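Local structure of entry-fusion complex associated protein OPG083 (Vaccinia virus, 6CJ6) at residues N46-S59 against Q133-A147. The protein forms part of the poxvirus entry-fusion complex, which merges viral and cellular membranes and opens a pore that admits the virion core to the host cytoplasm. Numbering follows the deposited sequence.
Unlike the reference sequence in segment 133-147: A147 (reference Arg). With PDO (1,3-propandiol), chain B; MOH (methanol), chain C.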
loop_
_atom_site.group_PDB
_atom_site.type_symbol
_atom_site.label_atom_id
_atom_site.label_comp_id
_atom_site.label_asym_id
_atom_site.label_seq_id
_atom_site.Cartn_x
_atom_site.Cartn_y
_atom_site.Cartn_z
ATOM N N ASN A 46 18.250 -6.512 1.385
ATOM C CA ASN A 46 17.752 -7.887 1.289
ATOM C C ASN A 46 16.240 -7.824 1.080
ATOM O O ASN A 46 15.453 -8.187 1.960
ATOM C CB ASN A 46 18.133 -8.714 2.527
ATOM C CG ASN A 46 19.603 -9.107 2.538
ATOM O OD1 ASN A 46 20.053 -9.887 1.701
ATOM N ND2 ASN A 46 20.352 -8.579 3.497
ATOM N N CYS A 47 15.838 -7.357 -0.098
ATOM C CA CYS A 47 14.442 -7.083 -0.400
ATOM C C CYS A 47 13.797 -8.278 -1.090
ATOM O O CYS A 47 14.381 -8.867 -2.008
ATOM C CB CYS A 47 14.327 -5.854 -1.299
ATOM S SG CYS A 47 12.648 -5.226 -1.449
ATOM N N ALA A 48 12.592 -8.623 -0.650
ATOM C CA ALA A 48 11.744 -9.603 -1.319
ATOM C C ALA A 48 10.501 -8.868 -1.801
ATOM O O ALA A 48 9.664 -8.455 -0.991
ATOM C CB ALA A 48 11.377 -10.744 -0.372
ATOM N N LEU A 49 10.389 -8.689 -3.114
ATOM C CA LEU A 49 9.247 -8.017 -3.713
ATOM C C LEU A 49 8.289 -9.045 -4.296
ATOM O O LEU A 49 8.713 -10.019 -4.925
ATOM C CB LEU A 49 9.699 -7.057 -4.816
ATOM C CG LEU A 49 10.142 -5.655 -4.403
ATOM C CD1 LEU A 49 10.739 -4.919 -5.587
ATOM C CD2 LEU A 49 8.964 -4.877 -3.838
ATOM N N ARG A 50 6.994 -8.824 -4.079
ATOM C CA ARG A 50 5.932 -9.658 -4.640
ATOM C C ARG A 50 4.981 -8.732 -5.392
ATOM O O ARG A 50 4.146 -8.060 -4.779
ATOM C CB ARG A 50 5.204 -10.431 -3.545
ATOM C CG ARG A 50 5.816 -11.782 -3.225
ATOM C CD ARG A 50 5.139 -12.896 -4.010
ATOM N NE ARG A 50 5.799 -14.184 -3.810
ATOM C CZ ARG A 50 5.220 -15.364 -4.014
ATOM N NH1 ARG A 50 3.957 -15.428 -4.413
ATOM N NH2 ARG A 50 5.901 -16.482 -3.806
ATOM N N ILE A 51 5.108 -8.695 -6.714
ATOM C CA ILE A 51 4.322 -7.800 -7.555
ATOM C C ILE A 51 3.212 -8.612 -8.204
ATOM O O ILE A 51 3.476 -9.627 -8.859
ATOM C CB ILE A 51 5.202 -7.112 -8.610
ATOM C CG1 ILE A 51 6.427 -6.486 -7.941
ATOM C CG2 ILE A 51 4.401 -6.058 -9.364
ATOM C CD1 ILE A 51 7.532 -6.121 -8.901
ATOM N N THR A 52 1.968 -8.171 -8.014
ATOM C CA THR A 52 0.800 -8.844 -8.561
ATOM C C THR A 52 -0.187 -7.807 -9.073
ATOM O O THR A 52 -0.257 -6.685 -8.564
ATOM C CB THR A 52 0.084 -9.686 -7.497
ATOM O OG1 THR A 52 -0.277 -8.844 -6.392
ATOM C CG2 THR A 52 0.977 -10.820 -7.009
ATOM N N ASN A 53 -0.956 -8.198 -10.082
ATOM C CA ASN A 53 -2.038 -7.376 -10.599
ATOM C C ASN A 53 -3.364 -7.904 -10.073
ATOM O O ASN A 53 -3.592 -9.116 -10.027
ATOM C CB ASN A 53 -2.043 -7.376 -12.128
ATOM C CG ASN A 53 -0.820 -6.696 -12.712
ATOM O OD1 ASN A 53 -0.819 -5.487 -12.946
ATOM N ND2 ASN A 53 0.229 -7.471 -12.949
ATOM N N LYS A 54 -4.230 -6.982 -9.662
ATOM C CA LYS A 54 -5.542 -7.322 -9.132
ATOM C C LYS A 54 -6.441 -6.109 -9.297
ATOM O O LYS A 54 -6.985 -5.587 -8.318
ATOM C CB LYS A 54 -5.434 -7.712 -7.657
ATOM C CG LYS A 54 -6.233 -8.946 -7.269
ATOM C CD LYS A 54 -5.945 -9.380 -5.834
ATOM C CE LYS A 54 -4.669 -10.212 -5.721
ATOM N NZ LYS A 54 -3.414 -9.419 -5.870
ATOM N N CYS A 55 -6.591 -5.647 -10.533
ATOM C CA CYS A 55 -7.242 -4.375 -10.785
ATOM C C CYS A 55 -8.756 -4.497 -10.680
ATOM O O CYS A 55 -9.334 -5.583 -10.770
ATOM C CB CYS A 55 -6.856 -3.833 -12.156
ATOM S SG CYS A 55 -5.146 -4.162 -12.588
ATOM N N MET A 56 -9.399 -3.348 -10.492
ATOM C CA MET A 56 -10.834 -3.292 -10.283
ATOM C C MET A 56 -11.404 -2.074 -10.994
ATOM O O MET A 56 -10.690 -1.318 -11.660
ATOM C CB MET A 56 -11.176 -3.320 -8.790
ATOM C CG MET A 56 -10.114 -2.712 -7.902
ATOM S SD MET A 56 -10.315 -3.303 -6.218
ATOM C CE MET A 56 -10.319 -5.073 -6.501
ATOM N N SER A 57 -12.714 -1.885 -10.830
ATOM C CA SER A 57 -13.443 -0.928 -11.653
ATOM C C SER A 57 -13.051 0.510 -11.336
ATOM O O SER A 57 -12.861 1.319 -12.253
ATOM C CB SER A 57 -14.947 -1.138 -11.488
ATOM O OG SER A 57 -15.271 -1.467 -10.147
ATOM N N ASN A 58 -12.921 0.853 -10.057
ATOM C CA ASN A 58 -12.756 2.249 -9.683
ATOM C C ASN A 58 -11.820 2.396 -8.491
ATOM O O ASN A 58 -11.671 1.487 -7.672
ATOM C CB ASN A 58 -14.105 2.909 -9.388
ATOM C CG ASN A 58 -14.991 2.058 -8.508
ATOM O OD1 ASN A 58 -14.509 1.322 -7.649
ATOM N ND2 ASN A 58 -16.298 2.143 -8.726
ATOM N N SER A 59 -11.203 3.575 -8.402
ATOM C CA SER A 59 -10.233 3.833 -7.347
ATOM C C SER A 59 -10.903 4.089 -6.003
ATOM O O SER A 59 -10.295 3.844 -4.954
ATOM C CB SER A 59 -9.345 5.013 -7.739
ATOM O OG SER A 59 -10.130 6.137 -8.099
ATOM N N GLN A 133 18.054 -12.330 6.811
ATOM C CA GLN A 133 16.638 -12.003 6.809
ATOM C C GLN A 133 16.260 -11.353 5.483
ATOM O O GLN A 133 17.115 -11.047 4.647
ATOM C CB GLN A 133 16.263 -11.077 7.976
ATOM C CG GLN A 133 16.336 -11.730 9.345
ATOM C CD GLN A 133 15.580 -10.947 10.400
ATOM O OE1 GLN A 133 14.357 -11.038 10.495
ATOM N NE2 GLN A 133 16.305 -10.167 11.195
ATOM N N HIS A 134 14.957 -11.147 5.298
ATOM C CA HIS A 134 14.444 -10.497 4.102
ATOM C C HIS A 134 13.193 -9.714 4.466
ATOM O O HIS A 134 12.416 -10.127 5.332
ATOM C CB HIS A 134 14.120 -11.508 2.994
ATOM C CG HIS A 134 12.941 -12.385 3.292
ATOM N ND1 HIS A 134 13.055 -13.581 3.969
ATOM C CD2 HIS A 134 11.627 -12.245 2.996
ATOM C CE1 HIS A 134 11.862 -14.138 4.081
ATOM N NE2 HIS A 134 10.978 -13.347 3.500
ATOM N N MET A 135 13.004 -8.577 3.802
ATOM C CA MET A 135 11.792 -7.780 3.954
ATOM C C MET A 135 10.852 -8.116 2.803
ATOM O O MET A 135 11.102 -7.731 1.657
ATOM C CB MET A 135 12.099 -6.284 3.985
ATOM C CG MET A 135 10.843 -5.426 4.029
ATOM S SD MET A 135 11.160 -3.661 4.209
ATOM C CE MET A 135 11.854 -3.605 5.859
ATOM N N LEU A 136 9.780 -8.839 3.109
ATOM C CA LEU A 136 8.752 -9.104 2.114
ATOM C C LEU A 136 7.903 -7.856 1.915
ATOM O O LEU A 136 7.413 -7.263 2.881
ATOM C CB LEU A 136 7.870 -10.267 2.566
ATOM C CG LEU A 136 6.696 -10.579 1.639
ATOM C CD1 LEU A 136 7.197 -11.183 0.333
ATOM C CD2 LEU A 136 5.691 -11.495 2.318
ATOM N N LEU A 137 7.730 -7.457 0.655
ATOM C CA LEU A 137 7.015 -6.226 0.309
ATOM C C LEU A 137 6.072 -6.547 -0.851
ATOM O O LEU A 137 6.446 -6.432 -2.020
ATOM C CB LEU A 137 8.001 -5.124 -0.049
ATOM C CG LEU A 137 7.605 -3.703 0.336
ATOM C CD1 LEU A 137 7.257 -3.659 1.808
ATOM C CD2 LEU A 137 8.736 -2.742 0.026
ATOM N N GLN A 138 4.848 -6.950 -0.519
ATOM C CA GLN A 138 3.848 -7.279 -1.527
ATOM C C GLN A 138 3.255 -5.997 -2.099
ATOM O O GLN A 138 2.623 -5.221 -1.375
ATOM C CB GLN A 138 2.753 -8.139 -0.904
ATOM C CG GLN A 138 3.217 -9.529 -0.528
ATOM C CD GLN A 138 2.451 -10.095 0.642
ATOM O OE1 GLN A 138 2.757 -9.800 1.799
ATOM N NE2 GLN A 138 1.446 -10.913 0.351
ATOM N N ILE A 139 3.457 -5.777 -3.395
ATOM C CA ILE A 139 2.948 -4.605 -4.097
ATOM C C ILE A 139 1.888 -5.079 -5.081
ATOM O O ILE A 139 2.172 -5.901 -5.963
ATOM C CB ILE A 139 4.074 -3.833 -4.807
ATOM C CG1 ILE A 139 4.767 -2.871 -3.839
ATOM C CG2 ILE A 139 3.536 -3.052 -5.991
ATOM C CD1 ILE A 139 5.688 -3.529 -2.847
ATOM N N VAL A 140 0.666 -4.575 -4.930
ATOM C CA VAL A 140 -0.460 -4.989 -5.758
ATOM C C VAL A 140 -0.890 -3.824 -6.638
ATOM O O VAL A 140 -1.126 -2.714 -6.145
ATOM C CB VAL A 140 -1.627 -5.536 -4.914
ATOM C CG1 VAL A 140 -2.006 -4.563 -3.810
ATOM C CG2 VAL A 140 -2.826 -5.842 -5.798
ATOM N N ASN A 141 -0.974 -4.074 -7.941
ATOM C CA ASN A 141 -1.473 -3.094 -8.896
ATOM C C ASN A 141 -2.983 -3.245 -9.004
ATOM O O ASN A 141 -3.479 -4.336 -9.307
ATOM C CB ASN A 141 -0.848 -3.327 -10.270
ATOM C CG ASN A 141 -1.442 -2.426 -11.336
ATOM O OD1 ASN A 141 -1.750 -1.262 -11.074
ATOM N ND2 ASN A 141 -1.622 -2.962 -12.539
ATOM N N THR A 142 -3.717 -2.159 -8.765
ATOM C CA THR A 142 -5.160 -2.163 -8.974
ATOM C C THR A 142 -5.575 -1.427 -10.242
ATOM O O THR A 142 -6.738 -1.031 -10.366
ATOM C CB THR A 142 -5.911 -1.624 -7.757
ATOM O OG1 THR A 142 -5.401 -0.330 -7.405
ATOM C CG2 THR A 142 -5.792 -2.594 -6.587
ATOM N N GLY A 143 -4.657 -1.247 -11.189
ATOM C CA GLY A 143 -5.012 -0.661 -12.464
ATOM C C GLY A 143 -5.464 0.777 -12.407
ATOM O O GLY A 143 -6.122 1.248 -13.337
ATOM N N SER A 144 -5.134 1.491 -11.338
ATOM C CA SER A 144 -5.429 2.909 -11.219
ATOM C C SER A 144 -4.168 3.623 -10.770
ATOM O O SER A 144 -3.509 3.185 -9.822
ATOM C CB SER A 144 -6.542 3.147 -10.201
ATOM O OG SER A 144 -6.528 4.480 -9.741
ATOM N N ALA A 145 -3.831 4.716 -11.452
ATOM C CA ALA A 145 -2.672 5.500 -11.045
ATOM C C ALA A 145 -2.889 6.132 -9.677
ATOM O O ALA A 145 -1.958 6.217 -8.868
ATOM C CB ALA A 145 -2.361 6.568 -12.093
ATOM N N GLU A 146 -4.115 6.576 -9.393
ATOM C CA GLU A 146 -4.368 7.233 -8.113
ATOM C C GLU A 146 -4.375 6.231 -6.966
ATOM O O GLU A 146 -3.874 6.527 -5.874
ATOM C CB GLU A 146 -5.654 8.068 -8.160
ATOM C CG GLU A 146 -6.780 7.492 -9.006
ATOM C CD GLU A 146 -6.617 7.777 -10.495
ATOM O OE1 GLU A 146 -6.648 8.961 -10.890
ATOM O OE2 GLU A 146 -6.449 6.813 -11.269
ATOM N N ALA A 147 -4.922 5.033 -7.193
ATOM C CA ALA A 147 -4.901 4.012 -6.148
ATOM C C ALA A 147 -3.490 3.489 -5.910
ATOM O O ALA A 147 -3.094 3.264 -4.761
ATOM C CB ALA A 147 -5.856 2.870 -6.494
HETATM C C1 PDO B . -1.339 -12.492 -3.719
HETATM O O1 PDO B . -1.241 -11.297 -4.354
HETATM C C2 PDO B . -2.685 -12.966 -3.385
HETATM C C3 PDO B . -2.921 -13.105 -1.923
HETATM O O3 PDO B . -2.044 -14.052 -1.531
HETATM C C MOH C . -4.194 -0.304 -4.658
HETATM O O MOH C . -3.039 -0.077 -5.441
#
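The side-chain amide of N141 is gripped from several directions. Its ND2 donates to N53 OD1 over 2.7 Å, nearly straight at 176° and in the carbonyl plane of N53, although the two amide planes stand 83° apart. ND2 also donates to I35 O, while OD1 accepts from N148 ND2 and, at 2.9 Å and from above the plane of the amide, from G143 N. This last bond closes an Asx turn that leads the chain off the strand. A chi1 of 174° swings CG away from the backbone N, carrying the amide toward N53; asparagine suits a buried place that needs a donor and an acceptor together.

Behind this clasp, strands 47-53 and 133-141 run parallel. Backbone bonds alternate between them from M135 N to N46 O as far as K54 N to N141 O at 2.8 Å. On the face of N53 and N141, L49 CD2 meets I139 CD1 at 3.7 Å; L49 packs on V40 and I124, and I139 on L122, so leucine and isoleucine suit these two places. On the other face R50 lays CB against Q138 CG, 3.7 Å away, and CG against L136 CD1, while its guanidinium extends past the sheet. K54 crosses V140 at about a right angle, CB 3.7 Å from V140 CG2, and its NZ binds O1 of a propanediol.

Past the strands, C55 lies so close over G143, whose phi is positive, that a CB there would collide with C55 CB. S144 N-caps helix 145-158, its OG accepting from A147 N and packing on S59 CB. Disulfide C47-C127 joins strand 47-53 to strand 119-127 of the other sheet; C55-C33 joins the following loop to the chain just before strand 36-41. The arrangement is an edge pairing in a three-stranded parallel sheet of order 1-3-2, within the disulfide-bonded L1/F9 family fold.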